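Local coordinates for protein putative esterase aq_1494 (Aquifex aeolicus, PDB 2EGR) that probably hydrolyses fatty acyl-CoA thioesters, as a hotdog-fold member of the 4-hydroxybenzoyl-CoA thioesterase family, at residues E13-A16 and Q17-H21; H22-Y25 and F26-F29; K65-F68 and Y69-F73. All coordinates share one frame; numbering follows the deposited sequence.

In the fold
The three contacts follow one another along the chain; none nests in or crosses another. Contacts 1 and 3 close short turns, while contact 2 joins successive turns of one helix. After strand 3-8, contact 1 folds the loop of residues 13-21 back on itself, around the predicted active-site residue Asp15. The chain then runs straight into helix 22-39, whose first turns form contact 2. Helix 44-50 and strand 52-63 intervene before contact 3 turns the chain into strand 72-82. The loops of contacts 1 and 3 are joined by a probable backbone hydrogen bond from Val20 to Leu67. Tyr28 of contact 2 links to both neighbours, reaching Glu13 through its hydroxyl and packing its ring on Phe73.

Contact 1 (E13-A16 and Q17-H21); sequences ETDA and QGIVH
Asp15 and His21 meet through their side chains inside a loop that doubles back on itself. His21 ND1 donates to Asp15 OD2 over 3.2 Å, and OD2 receives it on its anti lone pair, the one turned from OD1. The carboxylate and imidazole planes stand 82° apart, with OD2 at the edge of the ring and slightly tilted from its plane. The imidazole reaches the acid because His21 CG is anti to the backbone N (chi1 -174°). In Asp15, CG sits between the backbone N and the carbonyl carbon (chi1 62°), which brings OD1 back over the turn that follows. There Gln17 N donates to OD1 at 2.9 Å, from above the carboxylate plane. A type I beta turn, Asp15 to Gly18, is closed by Gly18 N to Asp15 O at 2.8 Å, and the positive phi of Gly18 favours glycine. Two further backbone bonds tie the loop's arms: Asp15 N to Ile19 O and His21 N to Glu13 O, both 3.0 Å, flanking the single bridge of Thr14 with Val20. Thr14 OG1 bonds to Phe11 O and to Ala16 N of the second subunit. With each carboxylate oxygen of the predicted active-site Asp15 gripped by a separate N-H, one from the turn and one from the imidazole, rotation of the group is restricted.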
ATOM      1  N   GLU A  13       5.704  -2.057   5.580  1.00 12.34           N
ATOM      2  CA  GLU A  13       6.266  -2.559   4.298  1.00 12.82           C
ATOM      3  C   GLU A  13       6.503  -4.077   4.249  1.00 13.55           C
ATOM      4  O   GLU A  13       6.802  -4.611   3.173  1.00 13.11           O
ATOM      5  CB  GLU A  13       7.536  -1.774   3.908  1.00 12.54           C
ATOM      6  CG  GLU A  13       7.166  -0.332   3.641  1.00 12.83           C
ATOM      7  CD  GLU A  13       8.344   0.652   3.642  1.00 15.58           C
ATOM      8  OE1 GLU A  13       9.480   0.255   4.027  1.00 14.44           O
ATOM      9  OE2 GLU A  13       8.084   1.802   3.280  1.00 14.70           O
ATOM     10  N   THR A  14       6.423  -4.714   5.421  1.00 13.07           N
ATOM     11  CA  THR A  14       6.565  -6.165   5.581  1.00 13.85           C
ATOM     12  C   THR A  14       5.210  -6.834   5.305  1.00 13.92           C
ATOM     13  O   THR A  14       4.176  -6.152   5.187  1.00 13.75           O
ATOM     14  CB  THR A  14       7.151  -6.585   6.972  1.00 14.14           C
ATOM     15  OG1 THR A  14       6.284  -6.171   8.022  1.00 16.50           O
ATOM     16  CG2 THR A  14       8.526  -5.921   7.183  1.00 15.72           C
ATOM     17  N   ASP A  15       5.267  -8.130   5.101  1.00 15.21           N
ATOM     18  CA  ASP A  15       4.086  -8.984   5.081  1.00 15.35           C
ATOM     19  C   ASP A  15       4.260 -10.117   6.103  1.00 15.92           C
ATOM     20  O   ASP A  15       5.268 -10.155   6.852  1.00 16.90           O
ATOM     21  CB  ASP A  15       3.800  -9.505   3.667  1.00 14.81           C
ATOM     22  CG  ASP A  15       4.923 -10.393   3.084  1.00 15.89           C
ATOM     23  OD1 ASP A  15       5.714 -11.042   3.847  1.00 19.26           O
ATOM     24  OD2 ASP A  15       5.021 -10.401   1.827  1.00 19.25           O
ATOM     25  N   ALA A  16       3.286 -11.024   6.136  1.00 16.17           N
ATOM     26  CA  ALA A  16       3.286 -12.121   7.095  1.00 18.06           C
ATOM     27  C   ALA A  16       4.468 -13.089   6.933  1.00 18.24           C
ATOM     28  O   ALA A  16       4.729 -13.881   7.852  1.00 19.91           O
ATOM     29  CB  ALA A  16       1.975 -12.880   7.016  1.00 18.10           C
ATOM     30  N   GLN A  17       5.153 -13.067   5.791  1.00 19.10           N
ATOM     31  CA  GLN A  17       6.396 -13.875   5.658  1.00 20.14           C
ATOM     32  C   GLN A  17       7.534 -13.273   6.478  1.00 20.27           C
ATOM     33  O   GLN A  17       8.589 -13.913   6.662  1.00 19.82           O
ATOM     34  CB  GLN A  17       6.848 -14.058   4.204  1.00 21.25           C
ATOM     35  CG  GLN A  17       6.124 -15.200   3.422  1.00 28.89           C
ATOM     36  CD  GLN A  17       6.089 -16.582   4.158  1.00 34.86           C
ATOM     37  OE1 GLN A  17       6.949 -16.900   4.991  1.00 39.63           O
ATOM     38  NE2 GLN A  17       5.107 -17.416   3.795  1.00 39.17           N
ATOM     39  N   GLY A  18       7.323 -12.061   6.976  1.00 18.09           N
ATOM     40  CA  GLY A  18       8.350 -11.361   7.804  1.00 19.62           C
ATOM     41  C   GLY A  18       9.394 -10.638   6.975  1.00 18.77           C
ATOM     42  O   GLY A  18      10.456 -10.247   7.493  1.00 20.14           O
ATOM     43  N   ILE A  19       9.093 -10.443   5.696  1.00 17.20           N
ATOM     44  CA  ILE A  19       9.981  -9.748   4.764  1.00 17.08           C
ATOM     45  C   ILE A  19       9.296  -8.567   4.120  1.00 16.58           C
ATOM     46  O   ILE A  19       8.071  -8.473   4.129  1.00 16.45           O
ATOM     47  CB  ILE A  19      10.523 -10.694   3.629  1.00 17.11           C
ATOM     48  CG1 ILE A  19       9.380 -11.148   2.682  1.00 16.45           C
ATOM     49  CG2 ILE A  19      11.284 -11.868   4.269  1.00 19.66           C
ATOM     50  CD1 ILE A  19       9.839 -12.090   1.543  1.00 18.73           C
ATOM     51  N   VAL A  20      10.068  -7.706   3.482  1.00 14.56           N
ATOM     52  CA  VAL A  20       9.467  -6.657   2.645  1.00 15.16           C
ATOM     53  C   VAL A  20       8.743  -7.261   1.433  1.00 14.63           C
ATOM     54  O   VAL A  20       9.327  -8.030   0.649  1.00 14.14           O
ATOM     55  CB  VAL A  20      10.494  -5.618   2.202  1.00 15.12           C
ATOM     56  CG1 VAL A  20       9.859  -4.584   1.253  1.00 14.87           C
ATOM     57  CG2 VAL A  20      11.036  -4.923   3.455  1.00 14.66           C
ATOM     58  N   HIS A  21       7.461  -6.889   1.273  1.00 13.32           N
ATOM     59  CA  HIS A  21       6.696  -7.435   0.166  1.00 14.35           C
ATOM     60  C   HIS A  21       7.349  -7.046  -1.184  1.00 14.39           C
ATOM     61  O   HIS A  21       7.772  -5.896  -1.371  1.00 13.92           O
ATOM     62  CB  HIS A  21       5.237  -6.943   0.204  1.00 13.45           C
ATOM     63  CG  HIS A  21       4.376  -7.594  -0.837  1.00 14.58           C
ATOM     64  ND1 HIS A  21       3.753  -8.819  -0.647  1.00 18.21           N
ATOM     65  CD2 HIS A  21       4.056  -7.198  -2.087  1.00 12.45           C
ATOM     66  CE1 HIS A  21       3.090  -9.143  -1.748  1.00 15.45           C
ATOM     67  NE2 HIS A  21       3.254  -8.175  -2.633  1.00 19.42           N
TER

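Contact 2 (H22-Y25 and F26-F29); sequences HSNY and FRYF
His22 meets Phe26 one turn later in the helix, its carbonyl O lying 3.8 Å from ring atom CE2 of Phe26. That carbonyl also accepts a hydrogen bond from Tyr63 OH. Ser23 O lies in the plane of the same Phe26 ring, at its edge, and receives a weak bond from Phe26 N. Ser23 OG turns to the assembly, where it pairs with Arg27 NE of the third subunit, while Arg27 here makes the reciprocal bond. Asn24 O takes Tyr28 N at 3.0 Å. The same oxygen lies 3.5 Å above one face of the Tyr28 ring, offset toward the rim. The Asn24 amide crosses the extended Arg27 chain near CD. Tyr25 presents its ring face to the edge of the Tyr28 ring, an edge-to-face pair with centroids 5.9 Å apart and planes at 59°. Its carbonyl O accepts Phe29 N at 2.9 Å and sits 3.1 Å above the centre of the Phe29 ring. With CG beside the backbone N (chi1 -51°), Phe29 folds its ring back over that carbonyl, and its CZ touches Tyr25 CB at 3.9 Å. Beyond the helix, Phe29 stacks on Tyr91, and Tyr25 meets Tyr63 edge-to-face. A weak i to i+3 bond at the helix start, then two i to i+4 bonds, all lined by aromatic side chains, make up the first turns of the long helix packed against the antiparallel sheet in the hotdog fold.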
ATOM      1  N   HIS A  22       7.401  -7.976  -2.146  1.00 14.66           N
ATOM      2  CA  HIS A  22       8.106  -7.704  -3.408  1.00 14.70           C
ATOM      3  C   HIS A  22       7.645  -6.440  -4.162  1.00 14.22           C
ATOM      4  O   HIS A  22       8.436  -5.783  -4.839  1.00 14.15           O
ATOM      5  CB  HIS A  22       8.098  -8.926  -4.351  1.00 15.57           C
ATOM      6  CG  HIS A  22       6.732  -9.323  -4.846  1.00 14.18           C
ATOM      7  ND1 HIS A  22       5.898 -10.153  -4.129  1.00 19.50           N
ATOM      8  CD2 HIS A  22       6.075  -9.024  -5.986  1.00 19.61           C
ATOM      9  CE1 HIS A  22       4.781 -10.345  -4.812  1.00 19.94           C
ATOM     10  NE2 HIS A  22       4.866  -9.674  -5.947  1.00 20.32           N
ATOM     11  N   SER A  23       6.350  -6.082  -4.040  1.00 13.64           N
ATOM     12  CA  SER A  23       5.823  -4.971  -4.754  1.00 13.27           C
ATOM     13  C   SER A  23       6.382  -3.645  -4.210  1.00 13.33           C
ATOM     14  O   SER A  23       6.350  -2.668  -4.902  1.00 14.23           O
ATOM     15  CB  SER A  23       4.287  -4.943  -4.660  1.00 13.08           C
ATOM     16  OG  SER A  23       3.871  -4.667  -3.325  1.00 14.98           O
ATOM     17  N   ASN A  24       6.833  -3.633  -2.958  1.00 12.06           N
ATOM     18  CA  ASN A  24       7.302  -2.385  -2.331  1.00 13.74           C
ATOM     19  C   ASN A  24       8.675  -1.991  -2.864  1.00 12.76           C
ATOM     20  O   ASN A  24       9.058  -0.830  -2.766  1.00 12.61           O
ATOM     21  CB  ASN A  24       7.361  -2.518  -0.795  1.00 11.72           C
ATOM     22  CG  ASN A  24       5.958  -2.539  -0.155  1.00 16.35           C
ATOM     23  OD1 ASN A  24       5.719  -3.174   0.884  1.00 17.55           O
ATOM     24  ND2 ASN A  24       5.063  -1.837  -0.758  1.00 10.81           N
ATOM     25  N   TYR A  25       9.422  -2.949  -3.404  1.00 13.42           N
ATOM     26  CA  TYR A  25      10.728  -2.600  -4.025  1.00 14.25           C
ATOM     27  C   TYR A  25      10.552  -1.588  -5.125  1.00 14.20           C
ATOM     28  O   TYR A  25      11.343  -0.650  -5.224  1.00 14.38           O
ATOM     29  CB  TYR A  25      11.499  -3.854  -4.500  1.00 13.74           C
ATOM     30  CG  TYR A  25      12.060  -4.700  -3.397  1.00 16.12           C
ATOM     31  CD1 TYR A  25      13.459  -4.751  -3.186  1.00 15.12           C
ATOM     32  CD2 TYR A  25      11.226  -5.472  -2.559  1.00 15.03           C
ATOM     33  CE1 TYR A  25      13.996  -5.538  -2.183  1.00 17.84           C
ATOM     34  CE2 TYR A  25      11.758  -6.290  -1.510  1.00 16.17           C
ATOM     35  CZ  TYR A  25      13.161  -6.320  -1.359  1.00 16.98           C
ATOM     36  OH  TYR A  25      13.730  -7.093  -0.384  1.00 16.40           O
ATOM     37  N   PHE A  26       9.468  -1.701  -5.923  1.00 13.72           N
ATOM     38  CA  PHE A  26       9.196  -0.720  -6.961  1.00 13.74           C
ATOM     39  C   PHE A  26       8.941   0.663  -6.383  1.00 13.79           C
ATOM     40  O   PHE A  26       9.306   1.658  -6.991  1.00 13.45           O
ATOM     41  CB  PHE A  26       8.080  -1.193  -7.889  1.00 14.74           C
ATOM     42  CG  PHE A  26       8.429  -2.489  -8.549  1.00 14.36           C
ATOM     43  CD1 PHE A  26       9.317  -2.509  -9.656  1.00 16.92           C
ATOM     44  CD2 PHE A  26       7.993  -3.698  -8.000  1.00 17.94           C
ATOM     45  CE1 PHE A  26       9.679  -3.736 -10.230  1.00 14.93           C
ATOM     46  CE2 PHE A  26       8.386  -4.935  -8.553  1.00 17.69           C
ATOM     47  CZ  PHE A  26       9.223  -4.940  -9.681  1.00 18.00           C
ATOM     48  N   ARG A  27       8.329   0.702  -5.200  1.00 12.84           N
ATOM     49  CA  ARG A  27       8.097   1.982  -4.508  1.00 12.68           C
ATOM     50  C   ARG A  27       9.409   2.612  -4.049  1.00 14.35           C
ATOM     51  O   ARG A  27       9.610   3.833  -4.237  1.00 15.12           O
ATOM     52  CB  ARG A  27       7.121   1.776  -3.357  1.00 14.10           C
ATOM     53  CG  ARG A  27       5.755   1.270  -3.888  1.00 10.82           C
ATOM     54  CD  ARG A  27       4.739   0.957  -2.751  1.00 11.78           C
ATOM     55  NE  ARG A  27       3.440   0.570  -3.371  1.00 12.47           N
ATOM     56  CZ  ARG A  27       2.254   0.674  -2.768  1.00 13.63           C
ATOM     57  NH1 ARG A  27       2.201   1.067  -1.481  1.00 13.33           N
ATOM     58  NH2 ARG A  27       1.125   0.331  -3.445  1.00 11.91           N
ATOM     59  N   TYR A  28      10.295   1.776  -3.506  1.00 14.43           N
ATOM     60  CA  TYR A  28      11.637   2.204  -3.129  1.00 15.24           C
ATOM     61  C   TYR A  28      12.382   2.755  -4.337  1.00 15.79           C
ATOM     62  O   TYR A  28      13.000   3.810  -4.227  1.00 15.52           O
ATOM     63  CB  TYR A  28      12.449   1.065  -2.538  1.00 15.41           C
ATOM     64  CG  TYR A  28      11.975   0.447  -1.236  1.00 16.67           C
ATOM     65  CD1 TYR A  28      11.160   1.139  -0.347  1.00 14.09           C
ATOM     66  CD2 TYR A  28      12.388  -0.835  -0.905  1.00 15.22           C
ATOM     67  CE1 TYR A  28      10.781   0.547   0.879  1.00 12.69           C
ATOM     68  CE2 TYR A  28      12.043  -1.438   0.277  1.00 14.11           C
ATOM     69  CZ  TYR A  28      11.225  -0.729   1.174  1.00 12.95           C
ATOM     70  OH  TYR A  28      10.898  -1.334   2.367  1.00 16.25           O
ATOM     71  N   PHE A  29      12.300   2.080  -5.495  1.00 15.10           N
ATOM     72  CA  PHE A  29      12.944   2.624  -6.726  1.00 15.76           C
ATOM     73  C   PHE A  29      12.384   3.972  -7.125  1.00 15.86           C
ATOM     74  O   PHE A  29      13.109   4.849  -7.596  1.00 16.44           O
ATOM     75  CB  PHE A  29      12.834   1.627  -7.900  1.00 16.12           C
ATOM     76  CG  PHE A  29      13.296   0.258  -7.564  1.00 15.44           C
ATOM     77  CD1 PHE A  29      14.345   0.043  -6.652  1.00 16.04           C
ATOM     78  CD2 PHE A  29      12.696  -0.861  -8.156  1.00 16.98           C
ATOM     79  CE1 PHE A  29      14.763  -1.228  -6.323  1.00 16.10           C
ATOM     80  CE2 PHE A  29      13.121  -2.135  -7.831  1.00 15.40           C
ATOM     81  CZ  PHE A  29      14.150  -2.339  -6.922  1.00 18.59           C
TER

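Contact 3 (K65-F68 and Y69-F73); sequences KPLF and YDDVF
A type II beta turn, Phe68 to Asp71, leads the chain into strand 72-82 of the antiparallel sheet. Asp71 N closes it with a bond to Phe68 O at 3.1 Å. The Asp71 side chain returns across the same turn: its OD2 accepts Phe68 N at 2.8 Å, a bond of 162° at the hydrogen, and is met from above the carboxylate plane. Asp71 CG lies beside its own backbone N (chi1 -80°), which turns the carboxylate toward Phe68 N. The Asp71 and Phe68 side chains then run alongside each other in the same direction, with OD2 3.5 Å from Phe68 CB and the ring and carboxylate planes 65° apart. OD2 also makes a salt bridge to Lys95 NZ, so one oxygen serves both a backbone N-H and an ammonium group. Replacing Asp71 by an alanine would probably leave Phe68 N and Lys95 without this shared acceptor. On the strand side of the turn, Leu67 sets CD1 over one face of the Phe73 ring, 4.0 Å from its centroid in a CH-pi contact. Its other methyl, CD2, packs against Phe73 CB at 3.8 Å, and the two side chains cross at about a right angle. Leu67 also touches Val20, and the Phe73 ring meets that of Tyr28. The whole is a tight turn reinforced by an aspartate side chain, with an apolar pair beside it, at the entry to a strand of the hotdog sheet.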
ATOM      1  N   LYS A  65      18.111 -11.822  -1.671  1.00 22.88           N
ATOM      2  CA  LYS A  65      17.987 -12.011  -0.244  1.00 21.71           C
ATOM      3  C   LYS A  65      16.888 -11.060   0.264  1.00 20.35           C
ATOM      4  O   LYS A  65      16.730  -9.982  -0.273  1.00 19.37           O
ATOM      5  CB  LYS A  65      19.312 -11.684   0.464  1.00 23.66           C
ATOM      6  CG  LYS A  65      20.539 -12.570   0.048  1.00 25.26           C
ATOM      7  CD  LYS A  65      20.492 -13.936   0.753  1.00 32.34           C
ATOM      8  CE  LYS A  65      21.540 -14.934   0.207  1.00 32.71           C
ATOM      9  NZ  LYS A  65      21.915 -15.955   1.260  1.00 38.97           N
ATOM     10  N   PRO A  66      16.179 -11.437   1.325  1.00 21.09           N
ATOM     11  CA  PRO A  66      15.082 -10.568   1.783  1.00 20.02           C
ATOM     12  C   PRO A  66      15.566  -9.341   2.551  1.00 20.01           C
ATOM     13  O   PRO A  66      16.697  -9.318   3.017  1.00 20.08           O
ATOM     14  CB  PRO A  66      14.304 -11.474   2.731  1.00 20.87           C
ATOM     15  CG  PRO A  66      15.352 -12.357   3.315  1.00 21.41           C
ATOM     16  CD  PRO A  66      16.268 -12.663   2.137  1.00 20.19           C
ATOM     17  N   LEU A  67      14.671  -8.360   2.695  1.00 19.25           N
ATOM     18  CA  LEU A  67      14.840  -7.255   3.623  1.00 18.40           C
ATOM     19  C   LEU A  67      13.811  -7.451   4.749  1.00 17.95           C
ATOM     20  O   LEU A  67      12.680  -7.909   4.495  1.00 16.88           O
ATOM     21  CB  LEU A  67      14.633  -5.925   2.905  1.00 17.94           C
ATOM     22  CG  LEU A  67      15.716  -5.416   1.925  1.00 18.38           C
ATOM     23  CD1 LEU A  67      15.161  -4.206   1.211  1.00 20.80           C
ATOM     24  CD2 LEU A  67      16.992  -5.076   2.681  1.00 20.21           C
ATOM     25  N   PHE A  68      14.222  -7.114   5.969  1.00 17.54           N
ATOM     26  CA  PHE A  68      13.427  -7.302   7.170  1.00 17.34           C
ATOM     27  C   PHE A  68      13.051  -5.943   7.726  1.00 16.06           C
ATOM     28  O   PHE A  68      13.673  -4.943   7.391  1.00 16.07           O
ATOM     29  CB  PHE A  68      14.239  -8.065   8.238  1.00 18.60           C
ATOM     30  CG  PHE A  68      14.768  -9.394   7.760  1.00 19.56           C
ATOM     31  CD1 PHE A  68      13.921 -10.344   7.240  1.00 22.50           C
ATOM     32  CD2 PHE A  68      16.137  -9.683   7.839  1.00 23.59           C
ATOM     33  CE1 PHE A  68      14.419 -11.607   6.768  1.00 23.81           C
ATOM     34  CE2 PHE A  68      16.641 -10.922   7.392  1.00 21.59           C
ATOM     35  CZ  PHE A  68      15.780 -11.878   6.861  1.00 23.24           C
ATOM     36  N   TYR A  69      12.052  -5.920   8.599  1.00 16.08           N
ATOM     37  CA  TYR A  69      11.692  -4.729   9.333  1.00 16.13           C
ATOM     38  C   TYR A  69      12.917  -4.090   9.971  1.00 16.91           C
ATOM     39  O   TYR A  69      13.686  -4.773  10.656  1.00 17.58           O
ATOM     40  CB  TYR A  69      10.640  -5.022  10.444  1.00 16.15           C
ATOM     41  CG  TYR A  69      10.441  -3.843  11.364  1.00 14.99           C
ATOM     42  CD1 TYR A  69      10.068  -2.571  10.861  1.00 13.15           C
ATOM     43  CD2 TYR A  69      10.683  -3.952  12.741  1.00 14.07           C
ATOM     44  CE1 TYR A  69       9.924  -1.455  11.741  1.00 14.24           C
ATOM     45  CE2 TYR A  69      10.523  -2.875  13.591  1.00 15.48           C
ATOM     46  CZ  TYR A  69      10.134  -1.640  13.100  1.00 15.82           C
ATOM     47  OH  TYR A  69      10.001  -0.593  13.980  1.00 16.57           O
ATOM     48  N   ASP A  70      13.033  -2.771   9.757  1.00 16.68           N
ATOM     49  CA  ASP A  70      14.015  -1.897  10.399  1.00 16.94           C
ATOM     50  C   ASP A  70      15.411  -2.062   9.810  1.00 16.64           C
ATOM     51  O   ASP A  70      16.335  -1.447  10.345  1.00 17.78           O
ATOM     52  CB  ASP A  70      14.049  -2.084  11.929  1.00 18.57           C
ATOM     53  CG  ASP A  70      14.320  -0.776  12.680  1.00 20.29           C
ATOM     54  OD1 ASP A  70      13.983   0.291  12.168  1.00 17.49           O
ATOM     55  OD2 ASP A  70      14.850  -0.800  13.802  1.00 22.72           O
ATOM     56  N   ASP A  71      15.567  -2.847   8.729  1.00 15.46           N
ATOM     57  CA  ASP A  71      16.856  -2.957   8.016  1.00 16.17           C
ATOM     58  C   ASP A  71      17.176  -1.633   7.352  1.00 17.30           C
ATOM     59  O   ASP A  71      16.297  -0.990   6.782  1.00 17.78           O
ATOM     60  CB  ASP A  71      16.869  -4.028   6.924  1.00 15.80           C
ATOM     61  CG  ASP A  71      17.071  -5.435   7.456  1.00 16.91           C
ATOM     62  OD1 ASP A  71      17.473  -5.600   8.611  1.00 18.06           O
ATOM     63  OD2 ASP A  71      16.866  -6.374   6.660  1.00 18.54           O
ATOM     64  N   VAL A  72      18.439  -1.220   7.430  1.00 17.53           N
ATOM     65  CA  VAL A  72      18.898  -0.079   6.649  1.00 18.92           C
ATOM     66  C   VAL A  72      19.463  -0.626   5.339  1.00 18.97           C
ATOM     67  O   VAL A  72      20.256  -1.580   5.335  1.00 19.80           O
ATOM     68  CB  VAL A  72      19.923   0.792   7.423  1.00 18.83           C
ATOM     69  CG1 VAL A  72      20.448   1.966   6.506  1.00 21.97           C
ATOM     70  CG2 VAL A  72      19.274   1.349   8.687  1.00 20.37           C
ATOM     71  N   PHE A  73      19.010  -0.058   4.233  1.00 18.25           N
ATOM     72  CA  PHE A  73      19.411  -0.527   2.931  1.00 18.71           C
ATOM     73  C   PHE A  73      19.696   0.680   2.038  1.00 19.67           C
ATOM     74  O   PHE A  73      19.372   1.815   2.388  1.00 20.17           O
ATOM     75  CB  PHE A  73      18.363  -1.518   2.345  1.00 19.62           C
ATOM     76  CG  PHE A  73      17.066  -0.873   1.996  1.00 17.21           C
ATOM     77  CD1 PHE A  73      16.877  -0.299   0.748  1.00 18.92           C
ATOM     78  CD2 PHE A  73      16.038  -0.807   2.949  1.00 20.38           C
ATOM     79  CE1 PHE A  73      15.664   0.318   0.410  1.00 20.13           C
ATOM     80  CE2 PHE A  73      14.845  -0.173   2.639  1.00 17.55           C
ATOM     81  CZ  PHE A  73      14.651   0.384   1.378  1.00 18.81           C
TER